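Local structure of L-lysine 6-monooxygenase (Pseudomonas syringae pv. tomato, 5CQF) at residues K205-L210 / V343-L348; H233-C238 / H309-S314; G240-Q245 / D288-L293; V315-E320 / E329-F334. The protein probably catalyses the FAD- and NADP-dependent N6-hydroxylation of L-lysine, a step of siderophore biosynthesis. One frame throughout, in Å; residues are numbered along the deposited sequence.

In the fold
Reading from the N terminus, strand 206-210 comes first and waits longest for its partner: interaction 1 closes only at 343-348, and the other three contacts all form within that span. Interaction 2 opens at 233-238, the next strand across the same parallel sheet, and closes at 309-314. Inside it lies interaction 3, where the loop 240-245 meets helix 287-302. Interaction 4 is a short hairpin contact that follows interaction 2 in series; no two contacts cross. Backbone bonds between 206-210 and His233 join interactions 1 and 2, Phe241 packs interaction 3 against interaction 2, and Ile316 and Leu330 lay the hairpin on the sheet.

Interaction 1: residues K205-L210 / V343-L348; sequences KRWLVL and VDAVVL
The indole of Trp207 carries the CB of Ala345 over one face, a CH-pi contact 3.6 Å from the centroid of the six-membered ring and close to its normal. Val347 comes in obliquely at the far end of the same ring, its CG2 3.5 Å from Trp207 CZ3. The other flat group is the guanidinium of Arg206. The backbone of Val343 passes over one of its faces, and the carboxylate of Asp344 sits at its edge in a side-on salt bridge. Arg206 NE bonds Asp344 OD2 almost straight, and Arg206 NH2 reaches Asp344 OD1 at 2.7 Å. Both oxygens lie near the guanidinium plane, yet the two planes are turned 54° apart, so the nitrogens meet the carboxylate from above its own plane. A bend in the arginine chain (chi3 -55°) folds the group back to this position. Asp344 OD2 also takes the backbone N of Arg206 at 3.0 Å, while Arg206 O answers by accepting from both Asp344 N and Ala345 N; the strand start is thus fastened at both backbone and side chain. Beyond it the pairing is regular and parallel: Leu208 N to Ala345 O, Val347 N to Leu208 O, Leu210 N to Val347 O. Leu208 and Val346 pack on the face opposite Trp207. In this Rossmann-type sheet, strand 206-210 stands between 345-348 and 231-235. Helix 214-226 covers the face of Trp207 and Val209 through Leu223 and Val220, and strand 186-188 flanks 345-348 on its far side.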
# COMPACT_ATOMS: atom_id res chain seq x y z
N LYS A 205 8.74 -32.06 14.68
CA LYS A 205 9.40 -30.79 14.96
C LYS A 205 10.30 -30.27 13.82
O LYS A 205 10.31 -29.08 13.53
CB LYS A 205 10.23 -30.92 16.26
CG LYS A 205 10.84 -29.62 16.79
CD LYS A 205 11.67 -29.84 18.06
CE LYS A 205 13.08 -30.34 17.74
NZ LYS A 205 13.72 -31.09 18.87
N ARG A 206 11.07 -31.17 13.22
CA ARG A 206 12.14 -30.78 12.31
C ARG A 206 11.72 -31.11 10.89
O ARG A 206 11.45 -32.25 10.57
CB ARG A 206 13.42 -31.52 12.68
CG ARG A 206 13.96 -31.16 14.06
CD ARG A 206 15.12 -32.08 14.48
NE ARG A 206 14.68 -33.48 14.41
CZ ARG A 206 15.48 -34.55 14.41
NH1 ARG A 206 16.80 -34.42 14.50
NH2 ARG A 206 14.94 -35.76 14.31
N TRP A 207 11.64 -30.09 10.04
CA TRP A 207 11.18 -30.26 8.68
C TRP A 207 12.22 -29.78 7.71
O TRP A 207 12.96 -28.85 8.00
CB TRP A 207 9.93 -29.47 8.48
CG TRP A 207 8.75 -30.09 9.07
CD1 TRP A 207 8.37 -30.01 10.36
CD2 TRP A 207 7.75 -30.87 8.40
NE1 TRP A 207 7.21 -30.70 10.56
CE2 TRP A 207 6.80 -31.24 9.37
CE3 TRP A 207 7.56 -31.28 7.08
CZ2 TRP A 207 5.65 -32.00 9.07
CZ3 TRP A 207 6.41 -32.03 6.76
CH2 TRP A 207 5.47 -32.38 7.77
N LEU A 208 12.29 -30.43 6.56
CA LEU A 208 13.06 -29.93 5.43
C LEU A 208 12.09 -29.68 4.32
O LEU A 208 11.27 -30.54 4.04
CB LEU A 208 14.09 -30.95 4.99
CG LEU A 208 15.05 -30.41 3.93
CD1 LEU A 208 16.40 -31.06 4.08
CD2 LEU A 208 14.56 -30.60 2.51
N VAL A 209 12.15 -28.51 3.72
CA VAL A 209 11.29 -28.18 2.59
C VAL A 209 12.17 -27.80 1.40
O VAL A 209 12.93 -26.83 1.45
CB VAL A 209 10.33 -27.02 2.93
CG1 VAL A 209 9.45 -26.67 1.76
CG2 VAL A 209 9.46 -27.36 4.12
N LEU A 210 12.09 -28.59 0.34
CA LEU A 210 12.91 -28.40 -0.85
C LEU A 210 12.15 -27.58 -1.87
O LEU A 210 11.00 -27.90 -2.20
CB LEU A 210 13.23 -29.77 -1.44
CG LEU A 210 14.07 -29.88 -2.71
CD1 LEU A 210 15.51 -29.46 -2.46
CD2 LEU A 210 14.03 -31.31 -3.22
N VAL A 343 16.39 -34.42 10.03
CA VAL A 343 15.04 -33.92 10.13
C VAL A 343 14.05 -35.05 10.33
O VAL A 343 14.40 -36.19 10.13
CB VAL A 343 14.65 -33.10 8.88
CG1 VAL A 343 15.46 -31.82 8.85
CG2 VAL A 343 14.85 -33.88 7.60
N ASP A 344 12.83 -34.72 10.75
CA ASP A 344 11.78 -35.70 10.98
C ASP A 344 10.92 -35.88 9.74
O ASP A 344 10.35 -36.92 9.55
CB ASP A 344 10.90 -35.26 12.14
CG ASP A 344 11.68 -35.13 13.44
OD1 ASP A 344 12.34 -36.12 13.85
OD2 ASP A 344 11.66 -34.03 14.06
N ALA A 345 10.80 -34.85 8.90
CA ALA A 345 10.00 -34.96 7.69
C ALA A 345 10.47 -34.02 6.61
O ALA A 345 11.10 -33.02 6.89
CB ALA A 345 8.55 -34.70 7.98
N VAL A 346 10.12 -34.37 5.37
CA VAL A 346 10.58 -33.70 4.19
C VAL A 346 9.38 -33.42 3.31
O VAL A 346 8.47 -34.28 3.22
CB VAL A 346 11.57 -34.59 3.46
CG1 VAL A 346 11.92 -34.03 2.09
CG2 VAL A 346 12.82 -34.76 4.29
N VAL A 347 9.34 -32.20 2.73
CA VAL A 347 8.31 -31.78 1.76
C VAL A 347 8.98 -31.43 0.43
O VAL A 347 9.91 -30.64 0.39
CB VAL A 347 7.54 -30.53 2.22
CG1 VAL A 347 6.59 -30.05 1.15
CG2 VAL A 347 6.74 -30.79 3.48
N LEU A 348 8.50 -32.01 -0.66
CA LEU A 348 9.11 -31.79 -1.96
C LEU A 348 8.31 -30.76 -2.69
O LEU A 348 7.25 -31.06 -3.20
CB LEU A 348 9.18 -33.07 -2.77
CG LEU A 348 9.85 -34.25 -2.07
CD1 LEU A 348 9.74 -35.48 -2.94
CD2 LEU A 348 11.31 -33.98 -1.76

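Interaction 2: residues H233-C238 / H309-S314; sequences HSVHRC and HTYAYS
Strand 308-311 is an edge strand of the five-stranded parallel sheet, and where it runs beside 231-235 the rings of His233, His309 and Tyr311 gather into an aromatic cluster. The two imidazoles point the same way with planes only 14° apart, but they are slid so far that they barely overlap. Tyr311 reaches back across the strand gap, CG swung away from its own carbonyl carbon (chi1 -48°), so that its OH lies at the edge of the His233 ring, 2.8 Å from His233 ND1 in a hydrogen bond. Leu341 and Val343 of the neighbouring antiparallel sheet touch His233.

The backbones alternate in the usual parallel manner: Ser234 N bonds His309 O at 2.8 Å, Tyr311 N bonds Ser234 O, and His236 N bonds Tyr311 O. Such parallel strands are the framework of the Rossmann-type domain, consistent with the family's use of NADP. Past the strand ends the parallel register breaks off, and two further backbone bonds tie the chains: Ser314 N to His236 O at 2.9 Å, and Tyr313 N to Cys238 O at 2.8 Å, from above the carbonyl plane. Ser314 OG turns back onto Ala312 O, 2.6 Å away. On the side of Ser234 and Thr310, His236 CD2 packs against Thr310 CG2 and His236 ND1 bonds Ser212. Tyr313 points away from 233-238 and meets Trp276 of a second subunit edge to face.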
# COMPACT_ATOMS: atom_id res chain seq x y z
N HIS A 233 13.98 -26.34 7.56
CA HIS A 233 15.17 -26.15 6.73
C HIS A 233 14.76 -26.08 5.28
O HIS A 233 14.23 -27.04 4.73
CB HIS A 233 16.14 -27.30 6.96
CG HIS A 233 16.49 -27.48 8.40
ND1 HIS A 233 17.60 -26.89 8.97
CD2 HIS A 233 15.85 -28.12 9.40
CE1 HIS A 233 17.64 -27.19 10.25
NE2 HIS A 233 16.58 -27.93 10.54
N SER A 234 15.02 -24.93 4.67
CA SER A 234 14.52 -24.55 3.40
C SER A 234 15.69 -24.52 2.45
O SER A 234 16.57 -23.66 2.57
CB SER A 234 13.86 -23.16 3.51
OG SER A 234 13.40 -22.66 2.27
N VAL A 235 15.68 -25.46 1.51
CA VAL A 235 16.80 -25.70 0.59
C VAL A 235 16.44 -25.22 -0.80
O VAL A 235 15.38 -25.57 -1.32
CB VAL A 235 17.16 -27.18 0.52
CG1 VAL A 235 18.22 -27.42 -0.53
CG2 VAL A 235 17.66 -27.68 1.87
N HIS A 236 17.34 -24.43 -1.40
CA HIS A 236 17.12 -23.80 -2.70
C HIS A 236 18.25 -24.13 -3.67
O HIS A 236 19.43 -24.07 -3.29
CB HIS A 236 17.07 -22.30 -2.52
CG HIS A 236 16.01 -21.87 -1.55
ND1 HIS A 236 14.70 -21.70 -1.92
CD2 HIS A 236 16.07 -21.61 -0.23
CE1 HIS A 236 13.99 -21.33 -0.87
NE2 HIS A 236 14.80 -21.29 0.18
N ARG A 237 17.89 -24.48 -4.90
CA ARG A 237 18.88 -24.77 -5.93
C ARG A 237 19.68 -23.51 -6.28
O ARG A 237 20.84 -23.60 -6.64
CB ARG A 237 18.22 -25.30 -7.21
CG ARG A 237 19.21 -25.78 -8.28
CD ARG A 237 18.47 -26.43 -9.46
NE ARG A 237 17.52 -25.48 -10.06
CZ ARG A 237 17.76 -24.71 -11.14
NH1 ARG A 237 18.91 -24.76 -11.82
NH2 ARG A 237 16.81 -23.87 -11.54
N CYS A 238 19.03 -22.36 -6.18
CA CYS A 238 19.67 -21.09 -6.46
C CYS A 238 19.57 -20.21 -5.20
O CYS A 238 19.80 -20.71 -4.10
CB CYS A 238 19.03 -20.47 -7.74
SG CYS A 238 19.37 -21.39 -9.29
N HIS A 309 15.68 -21.93 8.55
CA HIS A 309 17.08 -21.95 8.13
C HIS A 309 17.14 -22.08 6.62
O HIS A 309 16.54 -23.00 6.03
CB HIS A 309 17.78 -23.12 8.78
CG HIS A 309 17.62 -23.17 10.27
ND1 HIS A 309 18.48 -22.53 11.13
CD2 HIS A 309 16.67 -23.75 11.04
CE1 HIS A 309 18.08 -22.73 12.37
NE2 HIS A 309 16.98 -23.47 12.34
N THR A 310 17.88 -21.17 5.98
CA THR A 310 17.96 -21.14 4.52
C THR A 310 19.31 -21.68 3.99
O THR A 310 20.35 -21.34 4.52
CB THR A 310 17.71 -19.70 4.08
OG1 THR A 310 16.33 -19.39 4.35
CG2 THR A 310 17.93 -19.53 2.60
N TYR A 311 19.30 -22.52 2.97
CA TYR A 311 20.54 -23.01 2.34
C TYR A 311 20.43 -22.73 0.86
O TYR A 311 19.70 -23.43 0.15
CB TYR A 311 20.78 -24.51 2.60
CG TYR A 311 20.60 -24.87 4.06
CD1 TYR A 311 19.34 -24.96 4.60
CD2 TYR A 311 21.70 -25.06 4.90
CE1 TYR A 311 19.16 -25.24 5.93
CE2 TYR A 311 21.52 -25.37 6.24
CZ TYR A 311 20.23 -25.45 6.74
OH TYR A 311 19.99 -25.72 8.06
N ALA A 312 21.12 -21.68 0.39
CA ALA A 312 21.11 -21.36 -1.03
C ALA A 312 22.10 -22.23 -1.84
O ALA A 312 22.92 -22.94 -1.31
CB ALA A 312 21.41 -19.89 -1.23
N TYR A 313 21.96 -22.20 -3.15
CA TYR A 313 22.92 -22.83 -4.07
C TYR A 313 23.18 -24.26 -3.69
O TYR A 313 24.30 -24.72 -3.87
CB TYR A 313 24.24 -22.04 -4.11
CG TYR A 313 24.03 -20.54 -4.16
CD1 TYR A 313 23.25 -19.96 -5.16
CD2 TYR A 313 24.61 -19.70 -3.21
CE1 TYR A 313 23.03 -18.61 -5.20
CE2 TYR A 313 24.40 -18.33 -3.24
CZ TYR A 313 23.60 -17.79 -4.23
OH TYR A 313 23.39 -16.42 -4.26
N SER A 314 22.15 -24.96 -3.23
CA SER A 314 22.30 -26.30 -2.68
C SER A 314 21.44 -27.36 -3.32
O SER A 314 20.31 -27.08 -3.76
CB SER A 314 22.01 -26.29 -1.19
OG SER A 314 22.93 -25.45 -0.54

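Interaction 3: residues G240-Q245 / D288-L293; sequences GFKLTQ and DERQKL
Arg290, the first residue of 288-293 to reach the loop, bends its chain at chi2 and chi3 (-59° and -56°) and so lays its guanidinium against the 3-10 turn 241-243. Phe241 sits over one face of that group, its CB 3.7 Å from Arg290 CZ and nearer the rim than the centre. Arg290 NE passes 3.3 Å from Phe241 O, but the N-H points poorly and no hydrogen bond is made. The carbonyl is served from within its own loop instead: Thr244 OG1 and Thr244 N both donate to Phe241 O, and this pair of bonds fixes the turn on which the arginine rests. Arg290 NH2 lies 3.6 Å from Lys242 CG, the aliphatic part of a lysine crossing at about a right angle, while the two like-charged ends stay out of contact, Lys242 NZ 5.6 Å from Arg290 NH2.

Here the loop after strand 231-235 of the Rossmann-type sheet is packed against helix 287-302, which leads on to the edge strand 308-311. Gln291 packs on Leu105 of a third subunit. One step later Lys292 turns back over the helix surface, and its NZ forms a salt bridge with Glu289 OE2 at 2.7 Å. Leu293 ends the segment by pointing toward the loop, its CD2 4.2 Å from Phe241 CD2, the two side chains roughly perpendicular. Leu293 also touches Val220 of helix 214-226, and the Phe241 ring meets His236 edge to face. Arg252 of a second subunit bonds Thr244 O.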
# COMPACT_ATOMS: atom_id res chain seq x y z
N GLY A 240 17.57 -17.96 -2.28
CA GLY A 240 16.35 -18.29 -1.56
C GLY A 240 15.13 -17.48 -1.94
O GLY A 240 15.08 -16.82 -2.97
N PHE A 241 14.17 -17.50 -1.04
CA PHE A 241 12.92 -16.80 -1.23
C PHE A 241 13.09 -15.29 -1.37
O PHE A 241 12.31 -14.66 -2.08
CB PHE A 241 11.99 -17.09 -0.05
CG PHE A 241 11.46 -18.50 0.01
CD1 PHE A 241 10.80 -19.04 -1.05
CD2 PHE A 241 11.57 -19.23 1.17
CE1 PHE A 241 10.27 -20.31 -0.97
CE2 PHE A 241 11.02 -20.50 1.26
CZ PHE A 241 10.37 -21.04 0.18
N LYS A 242 14.09 -14.70 -0.73
CA LYS A 242 14.25 -13.22 -0.74
C LYS A 242 14.62 -12.65 -2.10
O LYS A 242 14.49 -11.43 -2.35
CB LYS A 242 15.27 -12.76 0.30
CG LYS A 242 14.76 -12.83 1.72
CD LYS A 242 15.90 -12.91 2.73
CE LYS A 242 15.40 -12.71 4.16
NZ LYS A 242 15.94 -13.73 5.10
N LEU A 243 15.11 -13.52 -2.97
CA LEU A 243 15.45 -13.12 -4.32
C LEU A 243 14.53 -13.73 -5.40
O LEU A 243 14.80 -13.54 -6.58
CB LEU A 243 16.95 -13.39 -4.59
CG LEU A 243 17.91 -12.39 -3.91
CD1 LEU A 243 19.36 -12.89 -3.92
CD2 LEU A 243 17.84 -11.01 -4.55
N THR A 244 13.42 -14.38 -5.03
CA THR A 244 12.44 -14.78 -6.05
C THR A 244 11.73 -13.58 -6.69
O THR A 244 11.67 -12.48 -6.13
CB THR A 244 11.30 -15.69 -5.52
OG1 THR A 244 10.40 -14.93 -4.68
CG2 THR A 244 11.87 -16.96 -4.83
N GLN A 245 11.18 -13.83 -7.88
CA GLN A 245 10.41 -12.81 -8.54
C GLN A 245 9.11 -12.61 -7.74
O GLN A 245 8.57 -13.55 -7.15
CB GLN A 245 10.19 -13.16 -10.03
CG GLN A 245 11.48 -13.03 -10.90
CD GLN A 245 11.74 -11.66 -11.60
OE1 GLN A 245 12.84 -11.42 -12.11
NE2 GLN A 245 10.74 -10.78 -11.66
N ASP A 288 2.28 -10.94 -1.33
CA ASP A 288 1.67 -11.05 0.02
C ASP A 288 2.06 -12.34 0.72
O ASP A 288 2.12 -12.36 1.95
CB ASP A 288 0.14 -10.92 0.01
CG ASP A 288 -0.32 -9.61 -0.59
OD1 ASP A 288 0.46 -8.63 -0.60
OD2 ASP A 288 -1.47 -9.58 -1.09
N GLU A 289 2.32 -13.40 -0.03
CA GLU A 289 2.80 -14.65 0.57
C GLU A 289 4.22 -14.49 1.12
O GLU A 289 4.49 -14.88 2.26
CB GLU A 289 2.75 -15.80 -0.43
CG GLU A 289 1.33 -16.29 -0.73
CD GLU A 289 0.62 -16.90 0.48
OE1 GLU A 289 1.25 -17.70 1.25
OE2 GLU A 289 -0.57 -16.59 0.66
N ARG A 290 5.11 -13.90 0.33
CA ARG A 290 6.45 -13.56 0.80
C ARG A 290 6.38 -12.72 2.05
O ARG A 290 7.09 -12.96 3.01
CB ARG A 290 7.24 -12.77 -0.26
CG ARG A 290 7.98 -13.62 -1.28
CD ARG A 290 9.00 -14.57 -0.64
NE ARG A 290 10.02 -13.90 0.21
CZ ARG A 290 10.27 -14.16 1.50
NH1 ARG A 290 9.56 -15.07 2.19
NH2 ARG A 290 11.23 -13.49 2.13
N GLN A 291 5.53 -11.70 2.01
CA GLN A 291 5.36 -10.81 3.14
C GLN A 291 4.88 -11.57 4.37
O GLN A 291 5.36 -11.34 5.46
CB GLN A 291 4.42 -9.65 2.77
CG GLN A 291 3.93 -8.75 3.90
CD GLN A 291 5.04 -8.09 4.70
OE1 GLN A 291 6.16 -7.91 4.20
NE2 GLN A 291 4.74 -7.73 5.97
N LYS A 292 3.95 -12.49 4.22
CA LYS A 292 3.41 -13.21 5.40
C LYS A 292 4.52 -14.03 6.05
O LYS A 292 4.67 -14.04 7.29
CB LYS A 292 2.22 -14.11 5.02
CG LYS A 292 0.87 -13.43 5.19
CD LYS A 292 -0.16 -13.86 4.15
CE LYS A 292 -0.77 -15.21 4.45
NZ LYS A 292 -1.22 -15.91 3.20
N LEU A 293 5.29 -14.70 5.20
CA LEU A 293 6.36 -15.57 5.70
C LEU A 293 7.44 -14.74 6.33
O LEU A 293 7.82 -15.00 7.45
CB LEU A 293 6.91 -16.47 4.60
CG LEU A 293 8.09 -17.34 5.02
CD1 LEU A 293 7.75 -18.26 6.18
CD2 LEU A 293 8.51 -18.16 3.83

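Interaction 4: residues V315-E320 / E329-F334; sequences VISAIE and ELTDTF
Glu329 O is held by two successive backbone nitrogens of the opposite strand: Ser317 N at 2.8 Å, and Ala318 N in a longer, weak bond. This is a classic beta bulge, with Ser317 and Ala318 both facing Glu329, and the register of the hairpin 314-322/325-332 shifts by one residue there. Glu329 N closes the bulge by donating to Ala318 O at 2.7 Å; next to it Val315 and Thr331 form a regular hydrogen-bonded pair, Thr331 N to Val315 O and Val315 N to Thr331 O.

The bulge turns the Ser317 side chain toward the other strand, OG lying between its own N and carbonyl carbon (chi1 59°). There it accepts from Thr331 OG1 at 3.0 Å and points at the Glu329 carboxylate; the distance to Glu329 OE1 is modelled too short to be trusted, so its exact value is doubtful. Ile316 and Leu330 form an apolar side turned to the fold, Ile316 CG1 3.9 Å from Leu330 CD2, next to Phe178 and Leu341, while Glu329 and Thr331 lie with Val315 and Ala318 on the other. The chemistry thus implies a bulge secured through the shared Glu329 O, with the Thr331 hydroxyl bond to Ser317 OG as a side-chain link between the strands.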
# COMPACT_ATOMS: atom_id res chain seq x y z
N VAL A 315 21.98 -28.59 -3.35
CA VAL A 315 21.21 -29.74 -3.73
C VAL A 315 21.32 -30.78 -2.65
O VAL A 315 22.23 -30.74 -1.83
CB VAL A 315 21.66 -30.38 -5.07
CG1 VAL A 315 21.41 -29.44 -6.24
CG2 VAL A 315 23.12 -30.81 -5.02
N ILE A 316 20.37 -31.69 -2.64
CA ILE A 316 20.42 -32.85 -1.79
C ILE A 316 21.20 -33.90 -2.56
O ILE A 316 20.78 -34.33 -3.64
CB ILE A 316 19.00 -33.36 -1.46
CG1 ILE A 316 18.25 -32.27 -0.71
CG2 ILE A 316 19.07 -34.66 -0.65
CD1 ILE A 316 16.98 -32.72 -0.03
N SER A 317 22.34 -34.26 -2.01
CA SER A 317 23.29 -35.17 -2.62
C SER A 317 23.22 -36.59 -2.03
O SER A 317 23.75 -37.53 -2.60
CB SER A 317 24.69 -34.59 -2.42
OG SER A 317 24.97 -34.43 -1.03
N ALA A 318 22.59 -36.72 -0.86
CA ALA A 318 22.25 -38.03 -0.28
C ALA A 318 21.16 -37.88 0.78
O ALA A 318 21.06 -36.86 1.45
CB ALA A 318 23.49 -38.71 0.32
N ILE A 319 20.35 -38.92 0.94
CA ILE A 319 19.30 -38.95 1.94
C ILE A 319 19.01 -40.39 2.33
O ILE A 319 18.98 -41.27 1.47
CB ILE A 319 18.01 -38.27 1.40
CG1 ILE A 319 16.86 -38.39 2.40
CG2 ILE A 319 17.59 -38.86 0.06
CD1 ILE A 319 15.72 -37.44 2.12
N GLU A 320 18.80 -40.65 3.62
CA GLU A 320 18.36 -41.96 4.03
C GLU A 320 17.40 -41.87 5.18
O GLU A 320 17.48 -40.97 6.00
CB GLU A 320 19.53 -42.91 4.35
CG GLU A 320 20.52 -42.43 5.40
CD GLU A 320 21.62 -43.46 5.69
OE1 GLU A 320 22.80 -43.18 5.35
OE2 GLU A 320 21.31 -44.55 6.24
N GLU A 329 22.11 -35.06 3.20
CA GLU A 329 23.36 -34.42 2.87
C GLU A 329 23.10 -33.38 1.81
O GLU A 329 22.58 -33.71 0.74
CB GLU A 329 24.40 -35.43 2.34
CG GLU A 329 25.79 -34.81 2.11
CD GLU A 329 26.72 -35.70 1.30
OE1 GLU A 329 26.45 -35.94 0.10
OE2 GLU A 329 27.74 -36.14 1.87
N LEU A 330 23.49 -32.14 2.12
CA LEU A 330 23.45 -31.03 1.15
C LEU A 330 24.83 -30.75 0.59
O LEU A 330 25.83 -30.80 1.29
CB LEU A 330 22.96 -29.75 1.82
CG LEU A 330 21.64 -29.75 2.58
CD1 LEU A 330 21.21 -28.33 2.93
CD2 LEU A 330 20.56 -30.44 1.77
N THR A 331 24.86 -30.39 -0.68
CA THR A 331 26.07 -29.95 -1.31
C THR A 331 25.83 -28.56 -1.90
O THR A 331 24.88 -28.36 -2.67
CB THR A 331 26.51 -30.97 -2.39
OG1 THR A 331 26.86 -32.19 -1.75
CG2 THR A 331 27.70 -30.48 -3.19
N ASP A 332 26.67 -27.60 -1.51
CA ASP A 332 26.67 -26.29 -2.15
C ASP A 332 27.29 -26.46 -3.52
O ASP A 332 28.42 -26.87 -3.64
CB ASP A 332 27.45 -25.29 -1.32
CG ASP A 332 27.63 -23.96 -2.03
OD1 ASP A 332 27.78 -23.95 -3.28
OD2 ASP A 332 27.62 -22.92 -1.34
N THR A 333 26.53 -26.16 -4.55
CA THR A 333 26.94 -26.35 -5.95
C THR A 333 28.23 -25.61 -6.38
O THR A 333 28.95 -26.11 -7.24
CB THR A 333 25.75 -25.95 -6.87
OG1 THR A 333 24.82 -27.04 -6.86
CG2 THR A 333 26.17 -25.63 -8.33
N PHE A 334 28.52 -24.46 -5.79
CA PHE A 334 29.71 -23.66 -6.14
C PHE A 334 30.96 -24.06 -5.35
O PHE A 334 32.03 -24.30 -5.93
CB PHE A 334 29.43 -22.18 -5.95
CG PHE A 334 28.34 -21.66 -6.84
CD1 PHE A 334 28.48 -21.71 -8.23
CD2 PHE A 334 27.18 -21.14 -6.31
CE1 PHE A 334 27.47 -21.25 -9.06
CE2 PHE A 334 26.17 -20.67 -7.13
CZ PHE A 334 26.31 -20.73 -8.51